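Long-range contacts in Lys-gingipain W83 (Porphyromonas gingivalis, PDB 3KM5), which cleaves proteins after lysine as a secreted cysteine protease and is represented here by its K2 cleaved adhesin domain, a calcium-binding beta jelly roll: residues P138-I143 with L166-L171; A85-F90 with A125-S130; M98-G103 with T153-F158; V111-T116 with R145-P150. All blocks are in the same frame, centred on the assembly; numbering follows the deposited sequence.

Overall arrangement
Following the chain from the N terminus, strand 79-86 runs into the turn of contact 2, which closes first, when 125-130 returns to 85-90. Before that, strand 95-100 has opened contact 3 and strand 109-115 has opened contact 4, so contact 2 crosses both. Segment 145-150 completes contact 4 and 153-158 completes contact 3, the former lying wholly within the latter's span. Contact 1 opens at 138-143, after contact 2 has closed, and ends at 166-171, crossing contacts 3 and 4. Contacts 1 and 2 touch and fix the long loop after strand 109-115 to the six-stranded sheet; contact 3 pairs strands of the five-stranded sheet, and contact 4 joins the two sheets.

Contact 1: residues P138-I143 with L166-L171; sequences PQSVWI and LNYILL
Y168 and S140 meet through their hydroxyls: Y168 OH donates to S140 OG across 3.0 Å, with the serine oxygen lying in the plane of the phenol ring at its edge. The bond packs the loop leading into strand 143-148 onto a jelly-roll sheet of the cleaved adhesin domain. The tyrosine is aimed by its first torsion (chi1 55°), which sets CG between the backbone N and the carbonyl carbon and turns the ring from strand 168-177 to the loop that covers it. S140 answers with OG anti to its own N (chi1 -169°), and the same oxygen bonds V86 O of strand 79-86, linking the loop to two neighbouring strands of one sheet. P138 closes in on the same phenol oxygen, its CG 3.1 Å from Y168 OH, an approach that suits a compact ring. P138 is also one of the two residues of the experimentally established cleavage site. Farther along, W142 extends to L170 with the six-membered end of its indole. W142 CH2 lies 3.7 Å from L170 CB, the two side chains crossing at about a right angle. A85, V52 and H47 also pack on this indole, and W43 on the Y168 ring. The chemistry is thus divided: directional hydroxyl bonds fix one end of segment 138-143 on the sheet, while the broad apolar indole holds the other by van der Waals packing.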
loop_
_atom_site.group_PDB
_atom_site.type_symbol
_atom_site.label_atom_id
_atom_site.label_comp_id
_atom_site.label_asym_id
_atom_site.label_seq_id
_atom_site.Cartn_x
_atom_site.Cartn_y
_atom_site.Cartn_z
ATOM N N PRO A 138 15.228 5.771 -4.877
ATOM C CA PRO A 138 14.718 5.184 -6.083
ATOM C C PRO A 138 14.053 6.216 -6.957
ATOM O O PRO A 138 13.601 7.262 -6.479
ATOM C CB PRO A 138 13.634 4.209 -5.580
ATOM C CG PRO A 138 13.223 4.762 -4.277
ATOM C CD PRO A 138 14.497 5.310 -3.690
ATOM N N GLN A 139 14.002 5.899 -8.247
ATOM C CA GLN A 139 13.131 6.591 -9.163
ATOM C C GLN A 139 11.749 6.096 -8.762
ATOM O O GLN A 139 11.489 4.894 -8.840
ATOM C CB GLN A 139 13.456 6.238 -10.615
ATOM N N SER A 140 10.915 7.009 -8.262
ATOM C CA SER A 140 9.648 6.627 -7.589
ATOM C C SER A 140 8.687 7.824 -7.570
ATOM O O SER A 140 8.781 8.702 -6.714
ATOM C CB SER A 140 9.966 6.123 -6.165
ATOM O OG SER A 140 8.865 5.496 -5.511
ATOM N N VAL A 141 7.762 7.845 -8.527
ATOM C CA VAL A 141 6.798 8.947 -8.719
ATOM C C VAL A 141 5.448 8.594 -8.042
ATOM O O VAL A 141 5.000 7.452 -8.154
ATOM C CB VAL A 141 6.556 9.168 -10.235
ATOM C CG1 VAL A 141 5.478 10.206 -10.498
ATOM C CG2 VAL A 141 7.863 9.538 -10.955
ATOM N N TRP A 142 4.801 9.555 -7.368
ATOM C CA TRP A 142 3.458 9.288 -6.755
ATOM C C TRP A 142 2.345 9.452 -7.772
ATOM O O TRP A 142 2.267 10.470 -8.463
ATOM C CB TRP A 142 3.206 10.231 -5.577
ATOM C CG TRP A 142 4.063 9.879 -4.456
ATOM C CD1 TRP A 142 5.321 10.367 -4.184
ATOM C CD2 TRP A 142 3.803 8.883 -3.466
ATOM N NE1 TRP A 142 5.815 9.767 -3.052
ATOM C CE2 TRP A 142 4.932 8.812 -2.627
ATOM C CE3 TRP A 142 2.742 8.013 -3.232
ATOM C CZ2 TRP A 142 5.003 7.948 -1.549
ATOM C CZ3 TRP A 142 2.823 7.152 -2.147
ATOM C CH2 TRP A 142 3.938 7.144 -1.316
ATOM N N ILE A 143 1.476 8.448 -7.830
ATOM C CA ILE A 143 0.439 8.346 -8.847
ATOM C C ILE A 143 -0.936 8.352 -8.187
ATOM O O ILE A 143 -1.179 7.568 -7.272
ATOM C CB ILE A 143 0.619 7.023 -9.601
ATOM C CG1 ILE A 143 1.997 6.994 -10.291
ATOM C CG2 ILE A 143 -0.508 6.802 -10.617
ATOM C CD1 ILE A 143 2.193 8.099 -11.235
ATOM N N LEU A 166 9.957 -7.741 -7.579
ATOM C CA LEU A 166 10.057 -6.402 -8.166
ATOM C C LEU A 166 10.678 -5.551 -7.055
ATOM O O LEU A 166 11.867 -5.716 -6.738
ATOM C CB LEU A 166 8.703 -5.914 -8.727
ATOM C CG LEU A 166 8.246 -6.407 -10.136
ATOM C CD1 LEU A 166 9.283 -6.053 -11.207
ATOM C CD2 LEU A 166 7.951 -7.874 -10.224
ATOM N N ASN A 167 9.905 -4.685 -6.386
ATOM C CA ASN A 167 10.449 -4.068 -5.165
ATOM C C ASN A 167 9.385 -3.791 -4.105
ATOM O O ASN A 167 9.308 -4.534 -3.136
ATOM C CB ASN A 167 11.346 -2.861 -5.503
ATOM C CG ASN A 167 12.302 -2.430 -4.378
ATOM O OD1 ASN A 167 13.063 -1.455 -4.556
ATOM N ND2 ASN A 167 12.295 -3.129 -3.237
ATOM N N TYR A 168 8.597 -2.740 -4.293
ATOM C CA TYR A 168 7.629 -2.335 -3.253
ATOM C C TYR A 168 6.474 -1.632 -3.934
ATOM O O TYR A 168 6.560 -1.152 -5.084
ATOM C CB TYR A 168 8.240 -1.402 -2.174
ATOM C CG TYR A 168 8.876 -0.172 -2.733
ATOM C CD1 TYR A 168 8.099 0.869 -3.170
ATOM C CD2 TYR A 168 10.260 -0.059 -2.884
ATOM C CE1 TYR A 168 8.616 1.978 -3.702
ATOM C CE2 TYR A 168 10.813 1.091 -3.420
ATOM C CZ TYR A 168 9.985 2.113 -3.845
ATOM O OH TYR A 168 10.477 3.261 -4.426
ATOM N N ILE A 169 5.356 -1.605 -3.195
ATOM C CA ILE A 169 4.306 -0.603 -3.399
ATOM C C ILE A 169 4.124 0.189 -2.114
ATOM O O ILE A 169 4.067 -0.372 -1.011
ATOM C CB ILE A 169 3.013 -1.224 -3.899
ATOM C CG1 ILE A 169 1.957 -0.151 -4.119
ATOM C CG2 ILE A 169 2.464 -2.315 -2.985
ATOM C CD1 ILE A 169 0.838 -0.553 -5.042
ATOM N N LEU A 170 4.095 1.517 -2.247
ATOM C CA LEU A 170 3.786 2.401 -1.124
ATOM C C LEU A 170 2.406 3.025 -1.354
ATOM O O LEU A 170 2.069 3.327 -2.516
ATOM C CB LEU A 170 4.791 3.541 -1.040
ATOM C CG LEU A 170 6.255 3.146 -1.123
ATOM C CD1 LEU A 170 7.169 4.385 -1.078
ATOM C CD2 LEU A 170 6.604 2.164 -0.029
ATOM N N LEU A 171 1.670 3.328 -0.271
ATOM C CA LEU A 171 0.421 4.077 -0.346
ATOM C C LEU A 171 0.482 5.222 0.623
ATOM O O LEU A 171 1.100 5.113 1.672
ATOM C CB LEU A 171 -0.824 3.233 -0.018
ATOM C CG LEU A 171 -0.968 1.945 -0.796
ATOM C CD1 LEU A 171 -2.040 1.042 -0.194
ATOM C CD2 LEU A 171 -1.328 2.241 -2.245
#

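Contact 2: residues A85-F90 with A125-S130; sequences AVNDGF and ARFGLS
R126 lies over one face of F90, the last residue of a type I beta turn (N87 to F90) that follows strand 79-86 of the jelly roll and includes an Asx turn. R126 is extended from CG to NE and passes across the phenyl ring at about a right angle to the F90 side chain. Its NE stands 3.4 Å above the ring plane, over the centre, and R126 CZ is 4.2 Å from the F90 centroid: a cation-pi contact. The guanidinium does not lie flat on the ring, however; the two planes are 69° apart, and R126 NH2 comes to 3.4 Å from F90 CD1. Nearer the backbone in the same side chain, R126 CG makes a CH-pi contact over the same face, 4.0 Å from the F90 centroid. An arginine fits here because one chain offers both methylenes and charge, and its NH1 still forms a salt bridge with D165, while W58 supplies a second cation-pi partner. N87 opens the turn. With CG anti to the backbone N (chi1 -180°), its amide is placed within bonding distance of A125, and asparagine suits the place because one end accepts while the other donates. N87 OD1 takes G89 N at 3.0 Å to make the Asx turn; ND2 serves N167 OD1 and also A125. N87 ND2 lies in the ring plane of F127 at its edge, 3.8 Å from F127 CD2. The bond from N87 ND2 to A125 O, 3.1 Å long and 162° at the hydrogen, falls on a carbonyl lone pair and lies almost exactly in the asparagine amide plane.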
loop_
_atom_site.group_PDB
_atom_site.type_symbol
_atom_site.label_atom_id
_atom_site.label_comp_id
_atom_site.label_asym_id
_atom_site.label_seq_id
_atom_site.Cartn_x
_atom_site.Cartn_y
_atom_site.Cartn_z
ATOM N N ALA A 85 3.176 4.671 -4.958
ATOM C CA ALA A 85 4.498 4.814 -5.550
ATOM C C ALA A 85 5.153 3.431 -5.627
ATOM O O ALA A 85 4.964 2.598 -4.780
ATOM C CB ALA A 85 5.362 5.799 -4.725
ATOM N N VAL A 86 5.924 3.222 -6.677
ATOM C CA VAL A 86 6.693 1.984 -6.832
ATOM C C VAL A 86 8.128 2.375 -7.183
ATOM O O VAL A 86 8.420 3.535 -7.400
ATOM C CB VAL A 86 6.116 1.040 -7.926
ATOM C CG1 VAL A 86 4.713 0.583 -7.550
ATOM C CG2 VAL A 86 6.080 1.720 -9.291
ATOM N N ASN A 87 9.009 1.393 -7.196
ATOM C CA ASN A 87 10.380 1.602 -7.697
ATOM C C ASN A 87 10.300 1.538 -9.209
ATOM O O ASN A 87 9.988 0.475 -9.770
ATOM C CB ASN A 87 11.290 0.497 -7.166
ATOM C CG ASN A 87 12.707 0.632 -7.622
ATOM O OD1 ASN A 87 13.004 1.277 -8.632
ATOM N ND2 ASN A 87 13.604 0.061 -6.851
ATOM N N ASP A 88 10.522 2.667 -9.878
ATOM C CA ASP A 88 10.258 2.713 -11.313
ATOM C C ASP A 88 11.272 1.918 -12.137
ATOM O O ASP A 88 11.039 1.696 -13.325
ATOM C CB ASP A 88 10.056 4.156 -11.768
ATOM C CG ASP A 88 8.807 4.797 -11.119
ATOM O OD1 ASP A 88 7.796 4.082 -10.899
ATOM O OD2 ASP A 88 8.827 6.003 -10.809
ATOM N N GLY A 89 12.335 1.440 -11.504
ATOM C CA GLY A 89 13.245 0.499 -12.135
ATOM C C GLY A 89 12.748 -0.925 -12.148
ATOM O O GLY A 89 13.213 -1.740 -12.955
ATOM N N PHE A 90 11.819 -1.235 -11.241
ATOM C CA PHE A 90 11.206 -2.554 -11.094
ATOM C C PHE A 90 9.753 -2.342 -10.692
ATOM O O PHE A 90 9.369 -2.597 -9.536
ATOM C CB PHE A 90 11.899 -3.342 -9.999
ATOM C CG PHE A 90 13.387 -3.477 -10.181
ATOM C CD1 PHE A 90 13.895 -4.552 -10.901
ATOM C CD2 PHE A 90 14.274 -2.558 -9.607
ATOM C CE1 PHE A 90 15.266 -4.692 -11.083
ATOM C CE2 PHE A 90 15.645 -2.700 -9.779
ATOM C CZ PHE A 90 16.136 -3.773 -10.521
ATOM N N ALA A 125 18.986 0.132 -8.514
ATOM C CA ALA A 125 19.053 -0.394 -7.154
ATOM C C ALA A 125 17.657 -0.775 -6.666
ATOM O O ALA A 125 16.662 -0.218 -7.146
ATOM C CB ALA A 125 19.655 0.664 -6.207
ATOM N N ARG A 126 17.599 -1.723 -5.731
ATOM C CA ARG A 126 16.372 -2.053 -4.996
ATOM C C ARG A 126 16.574 -1.663 -3.552
ATOM O O ARG A 126 17.711 -1.583 -3.069
ATOM C CB ARG A 126 16.003 -3.530 -5.115
ATOM C CG ARG A 126 15.559 -3.958 -6.465
ATOM C CD ARG A 126 15.221 -5.416 -6.447
ATOM N NE ARG A 126 15.072 -5.936 -7.793
ATOM C CZ ARG A 126 14.509 -7.101 -8.091
ATOM N NH1 ARG A 126 14.031 -7.879 -7.136
ATOM N NH2 ARG A 126 14.433 -7.495 -9.349
ATOM N N PHE A 127 15.464 -1.413 -2.876
ATOM C CA PHE A 127 15.462 -0.745 -1.588
ATOM C C PHE A 127 14.659 -1.560 -0.617
ATOM O O PHE A 127 13.642 -2.136 -0.988
ATOM C CB PHE A 127 14.935 0.677 -1.722
ATOM C CG PHE A 127 15.797 1.536 -2.609
ATOM C CD1 PHE A 127 16.872 2.224 -2.092
ATOM C CD2 PHE A 127 15.558 1.611 -3.970
ATOM C CE1 PHE A 127 17.685 2.992 -2.906
ATOM C CE2 PHE A 127 16.376 2.392 -4.795
ATOM C CZ PHE A 127 17.433 3.071 -4.264
ATOM N N GLY A 128 15.122 -1.604 0.622
ATOM C CA GLY A 128 14.489 -2.404 1.649
ATOM C C GLY A 128 14.660 -1.826 3.025
ATOM O O GLY A 128 15.103 -0.678 3.194
ATOM N N LEU A 129 14.309 -2.631 4.026
ATOM C CA LEU A 129 14.456 -2.233 5.421
ATOM C C LEU A 129 15.845 -2.604 5.958
ATOM O O LEU A 129 16.207 -2.156 7.045
ATOM C CB LEU A 129 13.385 -2.891 6.292
ATOM C CG LEU A 129 11.941 -2.786 5.811
ATOM C CD1 LEU A 129 11.032 -3.461 6.827
ATOM C CD2 LEU A 129 11.536 -1.327 5.547
ATOM N N SER A 130 16.580 -3.439 5.211
ATOM C CA SER A 130 17.967 -3.812 5.539
ATOM C C SER A 130 18.998 -3.373 4.489
ATOM O O SER A 130 20.196 -3.592 4.685
ATOM C CB SER A 130 18.070 -5.331 5.734
#

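Contact 3: residues M98-G103 with T153-F158; sequences MISKTG and TKYVAF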
loop_
_atom_site.group_PDB
_atom_site.type_symbol
_atom_site.label_atom_id
_atom_site.label_comp_id
_atom_site.label_asym_id
_atom_site.label_seq_id
_atom_site.Cartn_x
_atom_site.Cartn_y
_atom_site.Cartn_z
ATOM N N MET A 98 -10.086 -3.761 -2.975
ATOM C CA MET A 98 -11.205 -4.651 -2.774
ATOM C C MET A 98 -12.158 -4.096 -1.764
ATOM O O MET A 98 -11.812 -3.250 -0.947
ATOM C CB MET A 98 -10.689 -5.999 -2.276
ATOM C CG MET A 98 -9.494 -6.518 -3.094
ATOM S SD MET A 98 -8.987 -8.160 -2.566
ATOM C CE MET A 98 -10.278 -9.188 -3.215
ATOM N N ILE A 99 -13.394 -4.594 -1.803
ATOM C CA ILE A 99 -14.363 -4.232 -0.795
ATOM C C ILE A 99 -15.035 -5.447 -0.163
ATOM O O ILE A 99 -15.244 -6.486 -0.823
ATOM C CB ILE A 99 -15.445 -3.251 -1.353
ATOM C CG1 ILE A 99 -16.384 -3.972 -2.352
ATOM C CG2 ILE A 99 -14.788 -1.970 -1.922
ATOM C CD1 ILE A 99 -17.702 -4.584 -1.731
ATOM N N SER A 100 -15.376 -5.283 1.114
ATOM C CA SER A 100 -16.252 -6.225 1.805
ATOM C C SER A 100 -17.462 -5.474 2.295
ATOM O O SER A 100 -17.385 -4.281 2.623
ATOM C CB SER A 100 -15.519 -6.821 3.002
ATOM O OG SER A 100 -16.451 -7.481 3.870
ATOM N N LYS A 101 -18.596 -6.170 2.305
ATOM C CA LYS A 101 -19.880 -5.635 2.781
ATOM C C LYS A 101 -20.227 -6.243 4.140
ATOM O O LYS A 101 -21.283 -5.933 4.711
ATOM C CB LYS A 101 -20.994 -5.935 1.772
ATOM C CG LYS A 101 -20.744 -5.397 0.387
ATOM C CD LYS A 101 -21.854 -5.815 -0.573
ATOM C CE LYS A 101 -21.681 -5.151 -1.914
ATOM N NZ LYS A 101 -22.727 -5.629 -2.859
ATOM N N THR A 102 -19.348 -7.078 4.659
ATOM C CA THR A 102 -19.687 -7.907 5.833
ATOM C C THR A 102 -18.569 -7.881 6.884
ATOM O O THR A 102 -18.635 -7.084 7.800
ATOM C CB THR A 102 -20.052 -9.344 5.423
ATOM O OG1 THR A 102 -18.996 -9.964 4.693
ATOM C CG2 THR A 102 -21.334 -9.342 4.568
ATOM N N GLY A 103 -17.570 -8.751 6.716
ATOM C CA GLY A 103 -16.478 -8.903 7.656
ATOM C C GLY A 103 -15.112 -8.631 7.060
ATOM O O GLY A 103 -14.974 -7.975 6.006
ATOM N N THR A 153 -20.454 -0.989 0.663
ATOM C CA THR A 153 -19.058 -1.148 1.085
ATOM C C THR A 153 -18.938 -0.803 2.568
ATOM O O THR A 153 -19.341 0.278 3.009
ATOM C CB THR A 153 -18.136 -0.255 0.265
ATOM O OG1 THR A 153 -18.089 -0.721 -1.093
ATOM C CG2 THR A 153 -16.710 -0.220 0.867
ATOM N N LYS A 154 -18.337 -1.715 3.333
ATOM C CA LYS A 154 -18.073 -1.535 4.752
ATOM C C LYS A 154 -16.566 -1.456 5.060
ATOM O O LYS A 154 -16.132 -0.683 5.896
ATOM C CB LYS A 154 -18.706 -2.691 5.524
ATOM C CG LYS A 154 -18.480 -2.697 7.021
ATOM C CD LYS A 154 -19.420 -3.727 7.665
ATOM C CE LYS A 154 -19.240 -3.871 9.148
ATOM N NZ LYS A 154 -19.869 -5.158 9.579
ATOM N N TYR A 155 -15.779 -2.296 4.391
ATOM C CA TYR A 155 -14.323 -2.276 4.521
ATOM C C TYR A 155 -13.714 -2.205 3.152
ATOM O O TYR A 155 -14.212 -2.821 2.210
ATOM C CB TYR A 155 -13.805 -3.530 5.246
ATOM C CG TYR A 155 -14.384 -3.774 6.628
ATOM C CD1 TYR A 155 -13.904 -3.084 7.743
ATOM C CD2 TYR A 155 -15.408 -4.690 6.827
ATOM C CE1 TYR A 155 -14.408 -3.315 9.003
ATOM C CE2 TYR A 155 -15.934 -4.915 8.103
ATOM C CZ TYR A 155 -15.436 -4.224 9.177
ATOM O OH TYR A 155 -15.987 -4.503 10.423
ATOM N N VAL A 156 -12.617 -1.465 3.067
ATOM C CA VAL A 156 -11.831 -1.345 1.854
ATOM C C VAL A 156 -10.464 -1.968 2.145
ATOM O O VAL A 156 -9.852 -1.678 3.168
ATOM C CB VAL A 156 -11.700 0.122 1.439
ATOM C CG1 VAL A 156 -10.706 0.267 0.250
ATOM C CG2 VAL A 156 -13.065 0.722 1.081
ATOM N N ALA A 157 -10.005 -2.829 1.254
ATOM C CA ALA A 157 -8.707 -3.463 1.389
ATOM C C ALA A 157 -7.827 -3.142 0.199
ATOM O O ALA A 157 -8.314 -3.030 -0.928
ATOM C CB ALA A 157 -8.873 -4.998 1.473
ATOM N N PHE A 158 -6.531 -3.009 0.448
ATOM C CA PHE A 158 -5.509 -2.961 -0.597
ATOM C C PHE A 158 -4.734 -4.264 -0.484
ATOM O O PHE A 158 -4.259 -4.654 0.604
ATOM C CB PHE A 158 -4.581 -1.755 -0.386
ATOM C CG PHE A 158 -5.260 -0.466 -0.538
ATOM C CD1 PHE A 158 -5.198 0.222 -1.748
ATOM C CD2 PHE A 158 -5.931 0.106 0.518
ATOM C CE1 PHE A 158 -5.844 1.436 -1.914
ATOM C CE2 PHE A 158 -6.575 1.321 0.368
ATOM C CZ PHE A 158 -6.520 2.005 -0.860
#
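K154 and Y155 both face S100, forming a classic beta bulge in which one carbonyl serves two successive amides: S100 O accepts from K154 N at 2.8 Å and from Y155 N at 3.1 Å. From S100-Y155 onward the antiparallel ladder is regular, through I99-V156 (non-hydrogen-bonded) to M98-A157 (hydrogen-bonded). S100 also shapes the chain after the strand. Its OG, anti to the backbone N (chi1 166°), accepts from T102 N at 3.0 Å in an ST turn and donates to G103 O at 2.6 Å, both tasks that a short hydroxyl side chain can do at once. The extended K154 chain reaches this turn from the residue just before strand 155-161, its NZ bonding T102 O at 2.9 Å in the carbonyl plane. On the way, K154 CG lies over the rim of one face of the Y155 ring, whose edge receives T102 O in plane, 3.5 Å from Y155 CE2. Near I99, the T153 side chain crosses at about a right angle, T153 CG2 3.8 Å from I99 CG2, while T153 OG1 bonds P150 O. Strand 155-161 is central in the five-stranded sheet, with 66-70 on its other side; 95-100 lies between it and the outermost strand 109-115, and V156 and F158 reach strand 168-177 of the other sheet.

Contact 4: residues V111-T116 with R145-P150; sequences VVFEET and RTVDLP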
loop_
_atom_site.group_PDB
_atom_site.type_symbol
_atom_site.label_atom_id
_atom_site.label_comp_id
_atom_site.label_asym_id
_atom_site.label_seq_id
_atom_site.Cartn_x
_atom_site.Cartn_y
_atom_site.Cartn_z
ATOM N N VAL A 111 -12.736 -7.851 -5.658
ATOM C CA VAL A 111 -11.914 -6.850 -6.349
ATOM C C VAL A 111 -12.826 -5.840 -7.020
ATOM O O VAL A 111 -13.805 -6.228 -7.690
ATOM C CB VAL A 111 -11.022 -7.512 -7.442
ATOM C CG1 VAL A 111 -10.233 -6.471 -8.206
ATOM C CG2 VAL A 111 -10.052 -8.510 -6.857
ATOM N N VAL A 112 -12.562 -4.552 -6.812
ATOM C CA VAL A 112 -13.241 -3.502 -7.531
ATOM C C VAL A 112 -12.304 -2.739 -8.481
ATOM O O VAL A 112 -12.792 -1.994 -9.330
ATOM C CB VAL A 112 -13.935 -2.485 -6.570
ATOM C CG1 VAL A 112 -14.985 -3.192 -5.742
ATOM C CG2 VAL A 112 -12.994 -1.750 -5.673
ATOM N N PHE A 113 -10.988 -2.867 -8.313
ATOM C CA PHE A 113 -9.990 -2.235 -9.185
ATOM C C PHE A 113 -8.690 -2.991 -9.014
ATOM O O PHE A 113 -8.364 -3.338 -7.896
ATOM C CB PHE A 113 -9.755 -0.757 -8.812
ATOM C CG PHE A 113 -8.539 -0.166 -9.488
ATOM C CD1 PHE A 113 -8.511 -0.038 -10.863
ATOM C CD2 PHE A 113 -7.395 0.154 -8.758
ATOM C CE1 PHE A 113 -7.350 0.420 -11.513
ATOM C CE2 PHE A 113 -6.272 0.663 -9.393
ATOM C CZ PHE A 113 -6.254 0.792 -10.756
ATOM N N GLU A 114 -7.939 -3.240 -10.083
ATOM C CA GLU A 114 -6.569 -3.720 -9.893
ATOM C C GLU A 114 -5.728 -3.367 -11.105
ATOM O O GLU A 114 -6.271 -3.123 -12.186
ATOM C CB GLU A 114 -6.490 -5.206 -9.509
ATOM C CG GLU A 114 -6.966 -6.161 -10.530
ATOM C CD GLU A 114 -6.924 -7.643 -10.079
ATOM O OE1 GLU A 114 -7.873 -8.363 -10.421
ATOM O OE2 GLU A 114 -5.946 -8.099 -9.432
ATOM N N GLU A 115 -4.415 -3.288 -10.906
ATOM C CA GLU A 115 -3.498 -2.889 -11.936
ATOM C C GLU A 115 -2.083 -3.325 -11.611
ATOM O O GLU A 115 -1.771 -3.743 -10.507
ATOM C CB GLU A 115 -3.527 -1.381 -12.178
ATOM C CG GLU A 115 -2.916 -0.610 -11.045
ATOM C CD GLU A 115 -2.848 0.892 -11.292
ATOM O OE1 GLU A 115 -2.831 1.311 -12.465
ATOM O OE2 GLU A 115 -2.890 1.660 -10.317
ATOM N N THR A 116 -1.258 -3.297 -12.655
ATOM C CA THR A 116 0.143 -3.531 -12.531
ATOM C C THR A 116 0.817 -2.207 -12.880
ATOM O O THR A 116 0.751 -1.766 -14.034
ATOM C CB THR A 116 0.613 -4.603 -13.526
ATOM O OG1 THR A 116 -0.149 -5.791 -13.353
ATOM C CG2 THR A 116 2.057 -4.965 -13.282
ATOM N N ARG A 145 -5.016 7.717 -7.906
ATOM C CA ARG A 145 -6.123 6.871 -8.343
ATOM C C ARG A 145 -7.380 7.217 -7.602
ATOM O O ARG A 145 -7.289 7.584 -6.447
ATOM C CB ARG A 145 -5.790 5.392 -8.071
ATOM C CG ARG A 145 -4.650 4.834 -8.909
ATOM C CD ARG A 145 -5.020 4.692 -10.365
ATOM N NE ARG A 145 -3.930 4.197 -11.212
ATOM C CZ ARG A 145 -3.210 4.930 -12.057
ATOM N NH1 ARG A 145 -3.343 6.243 -12.154
ATOM N NH2 ARG A 145 -2.279 4.348 -12.796
ATOM N N THR A 146 -8.524 7.103 -8.260
ATOM C CA THR A 146 -9.838 7.323 -7.665
ATOM C C THR A 146 -10.709 6.134 -8.085
ATOM O O THR A 146 -10.921 5.902 -9.280
ATOM C CB THR A 146 -10.428 8.668 -8.174
ATOM O OG1 THR A 146 -9.569 9.751 -7.843
ATOM C CG2 THR A 146 -11.794 8.933 -7.569
ATOM N N VAL A 147 -11.212 5.409 -7.087
ATOM C CA VAL A 147 -11.897 4.151 -7.309
ATOM C C VAL A 147 -13.303 4.235 -6.728
ATOM O O VAL A 147 -13.497 4.626 -5.576
ATOM C CB VAL A 147 -11.121 3.011 -6.653
ATOM C CG1 VAL A 147 -11.902 1.693 -6.720
ATOM C CG2 VAL A 147 -9.784 2.869 -7.363
ATOM N N ASP A 148 -14.284 3.897 -7.547
ATOM C CA ASP A 148 -15.682 3.897 -7.152
ATOM C C ASP A 148 -15.931 2.731 -6.169
ATOM O O ASP A 148 -15.458 1.630 -6.399
ATOM C CB ASP A 148 -16.594 3.671 -8.374
ATOM C CG ASP A 148 -16.527 4.754 -9.423
ATOM O OD1 ASP A 148 -15.988 5.844 -9.183
ATOM O OD2 ASP A 148 -17.087 4.486 -10.512
ATOM N N LEU A 149 -16.660 2.987 -5.073
ATOM C CA LEU A 149 -16.994 1.934 -4.114
ATOM C C LEU A 149 -18.469 1.532 -4.239
ATOM O O LEU A 149 -19.335 2.413 -4.217
ATOM C CB LEU A 149 -16.674 2.367 -2.695
ATOM C CG LEU A 149 -15.238 2.828 -2.458
ATOM C CD1 LEU A 149 -15.093 3.402 -1.053
ATOM C CD2 LEU A 149 -14.294 1.692 -2.657
ATOM N N PRO A 150 -18.742 0.236 -4.439
ATOM C CA PRO A 150 -20.131 -0.232 -4.569
ATOM C C PRO A 150 -20.942 0.092 -3.343
ATOM O O PRO A 150 -20.417 0.196 -2.234
ATOM C CB PRO A 150 -19.986 -1.744 -4.704
ATOM C CG PRO A 150 -18.579 -1.984 -5.134
ATOM C CD PRO A 150 -17.772 -0.846 -4.634
#
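The two sheets of the jelly roll meet here, where side chains of strand 109-115 reach those of strand 143-148; the axes of 113-115 and 145-148 approach to 9.1 Å, with side chains filling the interval. V147 enters from one sheet, its CG1 3.8 Å from V112 CG2 and 3.9 Å from F113 CB. V112 CG1 touches P150 CD at 3.8 Å; compact branched and cyclic groups mesh well at this margin. F113 crosses the aliphatic part of R145 at about a right angle, F113 CZ 4.1 Å from R145 CD, the ring nearly perpendicular to the guanidinium. R145 bends about its CB-CG bond (chi2 -70°) and so presents its flank to E115, which is extended beyond CG and comes from the opposite direction. The grip is side-on: R145 NE gives E115 OE2 a 2.9 Å bond and NH2 gives OE1 a 3.1 Å bond, each on the syn side of its oxygen, with the flat groups turned 46° apart. OE2 also bonds Y95 OH of the neighbouring strand. Two good arginine bonds, a weak one (NE to OE1) and the tyrosine hydroxyl should restrict carboxylate rotation and probably favour its charged form, so a polar bridge joins the sheets alongside their apolar packing.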